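Local coordinates for Ufm1-specific protease (Caenorhabditis elegans, PDB 5EJJ), which cleaves the peptide bond at the C-terminal glycine of the ubiquitin-like modifier Ufm1, acting as a thiol protease of the peptidase C78 family, at residues T31-R43 / H48-R62. Sequence-based numbering, arbitrary orientation.
Sequences TTIGGFVFGRKAR and HVLFAYAEDLTESNR
G34 N donates to A52 O at 2.7 Å, with an N-H...O angle of 163°. The CA-H of I33 also meets A52 O. A52 N returns a bond to G34 O. F36 and L50 repeat this reciprocal pairing, as do F38 and H48, where H48 N reaches F38 O at 3.1 Å. Beyond G34 and A52, on the side away from H48, A54 N makes a weak bond to T32 O. This is a two-stranded antiparallel beta hairpin of the N-terminal MPN domain. Strand 33-40 lies between 45-53 and 74-81 in a mixed four-stranded sheet.

Side chains of the two strands alternate between the two faces. I33, V37, V49, F51 and Y53 share one face; V49 and F51 pack there on helix 8-19. I33 CG1 sits over a face of the Y53 ring, 3.4 Å from Y53 CD2. I33 CD1 lies over the CE2-CZ side of that ring, while T31 O meets the ring edge in plane. T32 O lies 3.4 Å from Y53 CD2. With an alanine in place of Y53, I33 would probably lose the flat surface under its CG1 and CD1, and a gap would open beside T32 O.

F36, F38 and L50 are on the other face, toward helix 59-68. F36 CZ is 3.6 Å from L57 CD2. R62 CG is anti to its backbone N (chi1 -164°), which places it over one face of the F36 ring, 3.9 Å from F36 CD2. The R62 guanidinium stands almost perpendicular to that ring, 89° between planes. Its NE and NH2 both grip E59 OE2 side-on, and NH1 pairs with E66. L50 CD1 approaches F38 CE2 at 3.9 Å. L57 CD1 lies against G34 CA, 3.8 Å away.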
ATOM      1  N   THR A  31      -7.604 -26.984 -11.207  1.00 47.30           N
ATOM      2  CA  THR A  31      -8.124 -28.092 -10.400  1.00 53.33           C
ATOM      3  C   THR A  31      -7.894 -27.857  -8.902  1.00 55.27           C
ATOM      4  O   THR A  31      -8.647 -27.128  -8.252  1.00 53.39           O
ATOM      5  CB  THR A  31      -7.504 -29.472 -10.817  1.00 63.06           C
ATOM      6  OG1 THR A  31      -6.088 -29.487 -10.567  1.00 53.06           O
ATOM      7  CG2 THR A  31      -7.770 -29.780 -12.301  1.00 62.49           C
ATOM      8  N   THR A  32      -6.838 -28.473  -8.370  1.00 54.03           N
ATOM      9  CA  THR A  32      -6.468 -28.342  -6.964  1.00 43.56           C
ATOM     10  C   THR A  32      -5.698 -27.044  -6.699  1.00 46.20           C
ATOM     11  O   THR A  32      -5.530 -26.212  -7.588  1.00 46.65           O
ATOM     12  CB  THR A  32      -5.565 -29.501  -6.539  1.00 49.87           C
ATOM     13  OG1 THR A  32      -4.286 -29.359  -7.172  1.00 55.78           O
ATOM     14  CG2 THR A  32      -6.170 -30.829  -6.938  1.00 52.62           C
ATOM     15  N   ILE A  33      -5.205 -26.891  -5.473  1.00 45.56           N
ATOM     16  CA  ILE A  33      -4.501 -25.680  -5.061  1.00 34.83           C
ATOM     17  C   ILE A  33      -3.223 -26.014  -4.285  1.00 39.07           C
ATOM     18  O   ILE A  33      -3.242 -26.829  -3.353  1.00 39.01           O
ATOM     19  CB  ILE A  33      -5.426 -24.785  -4.214  1.00 28.60           C
ATOM     20  CG1 ILE A  33      -6.412 -24.049  -5.119  1.00 33.08           C
ATOM     21  CG2 ILE A  33      -4.634 -23.806  -3.406  1.00 26.18           C
ATOM     22  CD1 ILE A  33      -7.416 -23.187  -4.389  1.00 31.74           C
ATOM     23  N   GLY A  34      -2.112 -25.397  -4.687  1.00 37.00           N
ATOM     24  CA  GLY A  34      -0.835 -25.568  -4.005  1.00 33.30           C
ATOM     25  C   GLY A  34      -0.286 -24.194  -3.693  1.00 30.42           C
ATOM     26  O   GLY A  34      -1.056 -23.231  -3.650  1.00 29.40           O
ATOM     27  N   GLY A  35       1.023 -24.073  -3.476  1.00 29.22           N
ATOM     28  CA  GLY A  35       1.599 -22.738  -3.373  1.00 24.47           C
ATOM     29  C   GLY A  35       3.051 -22.589  -2.966  1.00 19.28           C
ATOM     30  O   GLY A  35       3.718 -23.565  -2.633  1.00 22.33           O
ATOM     31  N   PHE A  36       3.531 -21.347  -2.982  1.00 17.30           N
ATOM     32  CA  PHE A  36       4.898 -21.047  -2.548  1.00 20.63           C
ATOM     33  C   PHE A  36       4.964 -20.253  -1.232  1.00 16.57           C
ATOM     34  O   PHE A  36       4.057 -19.478  -0.911  1.00 14.98           O
ATOM     35  CB  PHE A  36       5.666 -20.310  -3.647  1.00 16.83           C
ATOM     36  CG  PHE A  36       5.378 -20.820  -5.016  1.00 18.02           C
ATOM     37  CD1 PHE A  36       4.468 -20.161  -5.834  1.00 17.71           C
ATOM     38  CD2 PHE A  36       5.999 -21.971  -5.486  1.00 20.32           C
ATOM     39  CE1 PHE A  36       4.197 -20.627  -7.111  1.00 19.46           C
ATOM     40  CE2 PHE A  36       5.733 -22.451  -6.756  1.00 21.81           C
ATOM     41  CZ  PHE A  36       4.831 -21.775  -7.573  1.00 22.78           C
ATOM     42  N   VAL A  37       6.056 -20.452  -0.494  1.00 13.42           N
ATOM     43  CA  VAL A  37       6.272 -19.806   0.797  1.00 13.58           C
ATOM     44  C   VAL A  37       7.548 -18.948   0.776  1.00 12.93           C
ATOM     45  O   VAL A  37       8.655 -19.449   0.573  1.00 13.61           O
ATOM     46  CB  VAL A  37       6.328 -20.858   1.929  1.00 12.86           C
ATOM     47  CG1 VAL A  37       6.502 -20.218   3.278  1.00 11.04           C
ATOM     48  CG2 VAL A  37       5.082 -21.680   1.909  1.00 14.21           C
ATOM     49  N   PHE A  38       7.376 -17.647   0.968  1.00 11.66           N
ATOM     50  CA  PHE A  38       8.464 -16.701   0.822  1.00 10.28           C
ATOM     51  C   PHE A  38       8.770 -16.104   2.181  1.00 10.48           C
ATOM     52  O   PHE A  38       7.870 -15.934   3.000  1.00  8.87           O
ATOM     53  CB  PHE A  38       8.067 -15.604  -0.146  1.00  9.07           C
ATOM     54  CG  PHE A  38       7.913 -16.067  -1.558  1.00  9.66           C
ATOM     55  CD1 PHE A  38       9.028 -16.246  -2.365  1.00 14.28           C
ATOM     56  CD2 PHE A  38       6.660 -16.302  -2.090  1.00  9.29           C
ATOM     57  CE1 PHE A  38       8.899 -16.662  -3.693  1.00 15.87           C
ATOM     58  CE2 PHE A  38       6.510 -16.715  -3.404  1.00 11.44           C
ATOM     59  CZ  PHE A  38       7.633 -16.897  -4.217  1.00 15.13           C
ATOM     60  N   GLY A  39      10.036 -15.790   2.435  1.00 10.13           N
ATOM     61  CA  GLY A  39      10.398 -15.373   3.768  1.00  9.51           C
ATOM     62  C   GLY A  39      11.823 -14.925   3.925  1.00 11.23           C
ATOM     63  O   GLY A  39      12.599 -14.920   2.966  1.00 12.60           O
ATOM     64  N   ARG A  40      12.153 -14.526   5.150  1.00 10.04           N
ATOM     65  CA  ARG A  40      13.495 -14.127   5.512  1.00 11.01           C
ATOM     66  C   ARG A  40      14.258 -15.351   6.041  1.00 16.00           C
ATOM     67  O   ARG A  40      14.147 -15.717   7.215  1.00 19.33           O
ATOM     68  CB  ARG A  40      13.431 -13.007   6.544  1.00 12.08           C
ATOM     69  CG  ARG A  40      12.720 -11.753   6.045  1.00 13.05           C
ATOM     70  CD  ARG A  40      12.513 -10.702   7.153  1.00 12.42           C
ATOM     71  NE  ARG A  40      11.881  -9.500   6.612  1.00 12.71           N
ATOM     72  CZ  ARG A  40      10.940  -8.794   7.230  1.00 13.54           C
ATOM     73  NH1 ARG A  40      10.507  -9.167   8.425  1.00 15.52           N
ATOM     74  NH2 ARG A  40      10.441  -7.705   6.655  1.00 10.74           N
ATOM     75  N   LYS A  41      15.022 -15.982   5.151  1.00 17.45           N
ATOM     76  CA  LYS A  41      15.655 -17.277   5.390  1.00 16.38           C
ATOM     77  C   LYS A  41      16.568 -17.323   6.591  1.00 15.76           C
ATOM     78  O   LYS A  41      16.620 -18.322   7.278  1.00 19.27           O
ATOM     79  CB  LYS A  41      16.439 -17.714   4.156  1.00 19.14           C
ATOM     80  CG  LYS A  41      16.858 -19.170   4.145  1.00 21.00           C
ATOM     81  CD  LYS A  41      16.986 -19.616   2.700  1.00 24.59           C
ATOM     82  CE  LYS A  41      18.026 -20.704   2.486  1.00 33.43           C
ATOM     83  NZ  LYS A  41      18.559 -20.584   1.081  1.00 34.50           N
ATOM     84  N   ALA A  42      17.305 -16.256   6.848  1.00 18.13           N
ATOM     85  CA  ALA A  42      18.266 -16.294   7.947  1.00 17.52           C
ATOM     86  C   ALA A  42      17.534 -16.373   9.271  1.00 19.87           C
ATOM     87  O   ALA A  42      17.853 -17.219  10.109  1.00 21.80           O
ATOM     88  CB  ALA A  42      19.172 -15.085   7.921  1.00 17.82           C
ATOM     89  N   ARG A  43      16.537 -15.507   9.452  1.00 21.24           N
ATOM     90  CA  ARG A  43      15.824 -15.475  10.724  1.00 25.41           C
ATOM     91  C   ARG A  43      14.604 -16.384  10.764  1.00 20.50           C
ATOM     92  O   ARG A  43      13.803 -16.305  11.686  1.00 22.16           O
ATOM     93  CB  ARG A  43      15.483 -14.047  11.172  1.00 26.49           C
ATOM     94  CG  ARG A  43      14.465 -13.344  10.357  1.00 20.53           C
ATOM     95  CD  ARG A  43      14.450 -11.882  10.759  1.00 23.31           C
ATOM     96  NE  ARG A  43      13.515 -11.582  11.842  1.00 29.11           N
ATOM     97  CZ  ARG A  43      12.862 -10.423  11.942  1.00 35.53           C
ATOM     98  NH1 ARG A  43      13.049  -9.481  11.021  1.00 33.62           N
ATOM     99  NH2 ARG A  43      12.026 -10.193  12.953  1.00 34.89           N
ATOM    100  N   HIS A  48       5.395 -14.171   3.272  1.00  9.31           N
ATOM    101  CA  HIS A  48       4.320 -14.272   2.279  1.00  8.92           C
ATOM    102  C   HIS A  48       4.000 -15.724   1.969  1.00 11.66           C
ATOM    103  O   HIS A  48       4.868 -16.467   1.530  1.00 14.06           O
ATOM    104  CB  HIS A  48       4.714 -13.627   0.954  1.00  8.80           C
ATOM    105  CG  HIS A  48       5.016 -12.163   1.038  1.00 10.28           C
ATOM    106  ND1 HIS A  48       4.055 -11.217   1.317  1.00  9.97           N
ATOM    107  CD2 HIS A  48       6.170 -11.482   0.837  1.00  9.36           C
ATOM    108  CE1 HIS A  48       4.608 -10.016   1.315  1.00 10.12           C
ATOM    109  NE2 HIS A  48       5.892 -10.148   1.024  1.00  9.50           N
ATOM    110  N   VAL A  49       2.757 -16.138   2.180  1.00 14.11           N
ATOM    111  CA  VAL A  49       2.335 -17.435   1.698  1.00 11.65           C
ATOM    112  C   VAL A  49       1.446 -17.234   0.479  1.00 13.05           C
ATOM    113  O   VAL A  49       0.366 -16.657   0.565  1.00 12.95           O
ATOM    114  CB  VAL A  49       1.628 -18.228   2.781  1.00 10.98           C
ATOM    115  CG1 VAL A  49       1.177 -19.553   2.223  1.00 12.43           C
ATOM    116  CG2 VAL A  49       2.569 -18.449   3.945  1.00 10.34           C
ATOM    117  N   LEU A  50       1.919 -17.669  -0.680  1.00 15.74           N
ATOM    118  CA  LEU A  50       1.150 -17.441  -1.897  1.00 15.75           C
ATOM    119  C   LEU A  50       0.538 -18.719  -2.467  1.00 19.42           C
ATOM    120  O   LEU A  50       1.249 -19.652  -2.842  1.00 21.49           O
ATOM    121  CB  LEU A  50       1.983 -16.710  -2.932  1.00 12.32           C
ATOM    122  CG  LEU A  50       2.316 -15.283  -2.499  1.00 13.23           C
ATOM    123  CD1 LEU A  50       3.252 -14.596  -3.514  1.00  8.64           C
ATOM    124  CD2 LEU A  50       1.033 -14.462  -2.248  1.00 11.16           C
ATOM    125  N   PHE A  51      -0.792 -18.754  -2.509  1.00 19.97           N
ATOM    126  CA  PHE A  51      -1.514 -19.911  -3.013  1.00 21.44           C
ATOM    127  C   PHE A  51      -1.733 -19.811  -4.524  1.00 23.53           C
ATOM    128  O   PHE A  51      -1.847 -18.708  -5.084  1.00 24.70           O
ATOM    129  CB  PHE A  51      -2.853 -20.049  -2.285  1.00 19.17           C
ATOM    130  CG  PHE A  51      -2.717 -20.357  -0.835  1.00 16.89           C
ATOM    131  CD1 PHE A  51      -2.752 -19.347   0.105  1.00 17.63           C
ATOM    132  CD2 PHE A  51      -2.539 -21.655  -0.404  1.00 21.25           C
ATOM    133  CE1 PHE A  51      -2.621 -19.630   1.464  1.00 17.92           C
ATOM    134  CE2 PHE A  51      -2.394 -21.949   0.959  1.00 22.28           C
ATOM    135  CZ  PHE A  51      -2.433 -20.937   1.890  1.00 18.97           C
ATOM    136  N   ALA A  52      -1.794 -20.969  -5.177  1.00 26.36           N
ATOM    137  CA  ALA A  52      -2.021 -21.039  -6.618  1.00 30.02           C
ATOM    138  C   ALA A  52      -2.633 -22.376  -7.042  1.00 36.83           C
ATOM    139  O   ALA A  52      -2.303 -23.433  -6.476  1.00 35.24           O
ATOM    140  CB  ALA A  52      -0.725 -20.820  -7.363  1.00 30.55           C
ATOM    141  N   TYR A  53      -3.519 -22.318  -8.044  1.00 38.90           N
ATOM    142  CA  TYR A  53      -4.028 -23.517  -8.703  1.00 38.68           C
ATOM    143  C   TYR A  53      -2.908 -24.157  -9.525  1.00 44.01           C
ATOM    144  O   TYR A  53      -1.931 -23.495  -9.868  1.00 47.36           O
ATOM    145  CB  TYR A  53      -5.208 -23.173  -9.600  1.00 35.01           C
ATOM    146  CG  TYR A  53      -6.413 -22.618  -8.875  1.00 33.90           C
ATOM    147  CD1 TYR A  53      -6.577 -21.257  -8.713  1.00 34.30           C
ATOM    148  CD2 TYR A  53      -7.398 -23.457  -8.368  1.00 37.56           C
ATOM    149  CE1 TYR A  53      -7.690 -20.738  -8.065  1.00 33.12           C
ATOM    150  CE2 TYR A  53      -8.511 -22.949  -7.713  1.00 35.87           C
ATOM    151  CZ  TYR A  53      -8.653 -21.586  -7.569  1.00 34.33           C
ATOM    152  OH  TYR A  53      -9.761 -21.060  -6.926  1.00 35.40           O
ATOM    153  N   ALA A  54      -3.051 -25.438  -9.848  1.00 44.47           N
ATOM    154  CA  ALA A  54      -1.943 -26.206 -10.411  1.00 37.80           C
ATOM    155  C   ALA A  54      -1.353 -25.645 -11.700  1.00 39.87           C
ATOM    156  O   ALA A  54      -0.162 -25.858 -11.958  1.00 41.85           O
ATOM    157  CB  ALA A  54      -2.336 -27.655 -10.585  1.00 46.18           C
ATOM    158  N   GLU A  55      -2.162 -24.937 -12.498  1.00 41.36           N
ATOM    159  CA  GLU A  55      -1.643 -24.287 -13.712  1.00 46.16           C
ATOM    160  C   GLU A  55      -0.464 -23.408 -13.340  1.00 50.80           C
ATOM    161  O   GLU A  55       0.605 -23.484 -13.950  1.00 48.68           O
ATOM    162  CB  GLU A  55      -2.669 -23.384 -14.403  1.00 40.71           C
ATOM    163  CG  GLU A  55      -4.011 -23.990 -14.644  1.00 50.23           C
ATOM    164  CD  GLU A  55      -5.017 -23.554 -13.602  1.00 59.41           C
ATOM    165  OE1 GLU A  55      -5.215 -24.318 -12.621  1.00 58.65           O
ATOM    166  OE2 GLU A  55      -5.598 -22.447 -13.760  1.00 58.30           O
ATOM    167  N   ASP A  56      -0.669 -22.585 -12.315  1.00 47.69           N
ATOM    168  CA  ASP A  56       0.268 -21.530 -11.976  1.00 36.73           C
ATOM    169  C   ASP A  56       1.415 -21.974 -11.085  1.00 34.42           C
ATOM    170  O   ASP A  56       2.241 -21.152 -10.703  1.00 39.14           O
ATOM    171  CB  ASP A  56      -0.479 -20.365 -11.341  1.00 41.93           C
ATOM    172  CG  ASP A  56      -1.714 -19.955 -12.144  1.00 57.01           C
ATOM    173  OD1 ASP A  56      -1.554 -19.299 -13.209  1.00 58.89           O
ATOM    174  OD2 ASP A  56      -2.842 -20.286 -11.702  1.00 54.03           O
ATOM    175  N   LEU A  57       1.490 -23.263 -10.765  1.00 33.34           N
ATOM    176  CA  LEU A  57       2.631 -23.764  -9.995  1.00 35.60           C
ATOM    177  C   LEU A  57       3.845 -24.054 -10.873  1.00 39.59           C
ATOM    178  O   LEU A  57       4.633 -24.960 -10.579  1.00 37.88           O
ATOM    179  CB  LEU A  57       2.267 -24.996  -9.177  1.00 32.09           C
ATOM    180  CG  LEU A  57       1.243 -24.690  -8.089  1.00 37.58           C
ATOM    181  CD1 LEU A  57       0.728 -25.964  -7.458  1.00 42.10           C
ATOM    182  CD2 LEU A  57       1.831 -23.779  -7.027  1.00 33.33           C
ATOM    183  N   THR A  58       3.979 -23.263 -11.941  1.00 39.34           N
ATOM    184  CA  THR A  58       5.104 -23.315 -12.866  1.00 32.44           C
ATOM    185  C   THR A  58       6.327 -22.598 -12.310  1.00 34.52           C
ATOM    186  O   THR A  58       6.203 -21.596 -11.617  1.00 34.20           O
ATOM    187  CB  THR A  58       4.747 -22.600 -14.179  1.00 32.08           C
ATOM    188  OG1 THR A  58       4.325 -21.261 -13.900  1.00 31.94           O
ATOM    189  CG2 THR A  58       3.625 -23.312 -14.896  1.00 42.16           C
ATOM    190  N   GLU A  59       7.507 -23.102 -12.648  1.00 39.24           N
ATOM    191  CA  GLU A  59       8.761 -22.401 -12.374  1.00 38.65           C
ATOM    192  C   GLU A  59       8.767 -20.978 -12.923  1.00 32.69           C
ATOM    193  O   GLU A  59       9.433 -20.104 -12.377  1.00 32.16           O
ATOM    194  CB  GLU A  59       9.944 -23.165 -12.961  1.00 39.57           C
ATOM    195  CG  GLU A  59      10.975 -23.589 -11.936  1.00 52.97           C
ATOM    196  CD  GLU A  59      12.020 -22.510 -11.671  1.00 62.46           C
ATOM    197  OE1 GLU A  59      12.747 -22.143 -12.623  1.00 60.78           O
ATOM    198  OE2 GLU A  59      12.116 -22.035 -10.513  1.00 61.44           O
ATOM    199  N   SER A  60       8.033 -20.751 -14.008  1.00 35.35           N
ATOM    200  CA  SER A  60       7.949 -19.410 -14.606  1.00 41.14           C
ATOM    201  C   SER A  60       7.288 -18.419 -13.661  1.00 36.62           C
ATOM    202  O   SER A  60       7.758 -17.285 -13.514  1.00 34.64           O
ATOM    203  CB  SER A  60       7.182 -19.429 -15.934  1.00 39.77           C
ATOM    204  OG  SER A  60       7.586 -20.532 -16.729  1.00 54.15           O
ATOM    205  N   ASN A  61       6.199 -18.850 -13.026  1.00 35.03           N
ATOM    206  CA  ASN A  61       5.491 -17.986 -12.091  1.00 32.93           C
ATOM    207  C   ASN A  61       6.225 -17.858 -10.768  1.00 26.91           C
ATOM    208  O   ASN A  61       6.130 -16.828 -10.120  1.00 27.89           O
ATOM    209  CB  ASN A  61       4.026 -18.412 -11.896  1.00 35.88           C
ATOM    210  CG  ASN A  61       3.115 -17.919 -13.034  1.00 49.41           C
ATOM    211  OD1 ASN A  61       3.439 -16.941 -13.716  1.00 52.43           O
ATOM    212  ND2 ASN A  61       1.975 -18.597 -13.244  1.00 47.27           N
ATOM    213  N   ARG A  62       6.972 -18.881 -10.377  1.00 22.15           N
ATOM    214  CA  ARG A  62       7.719 -18.788  -9.137  1.00 21.15           C
ATOM    215  C   ARG A  62       8.698 -17.644  -9.274  1.00 24.17           C
ATOM    216  O   ARG A  62       8.807 -16.795  -8.402  1.00 23.99           O
ATOM    217  CB  ARG A  62       8.456 -20.088  -8.817  1.00 24.15           C
ATOM    218  CG  ARG A  62       8.936 -20.177  -7.377  1.00 21.88           C
ATOM    219  CD  ARG A  62      10.079 -21.199  -7.163  1.00 37.82           C
ATOM    220  NE  ARG A  62      11.215 -21.054  -8.095  1.00 55.17           N
ATOM    221  CZ  ARG A  62      12.034 -19.992  -8.189  1.00 50.29           C
ATOM    222  NH1 ARG A  62      11.884 -18.914  -7.420  1.00 38.45           N
ATOM    223  NH2 ARG A  62      13.019 -20.004  -9.083  1.00 52.55           N
TER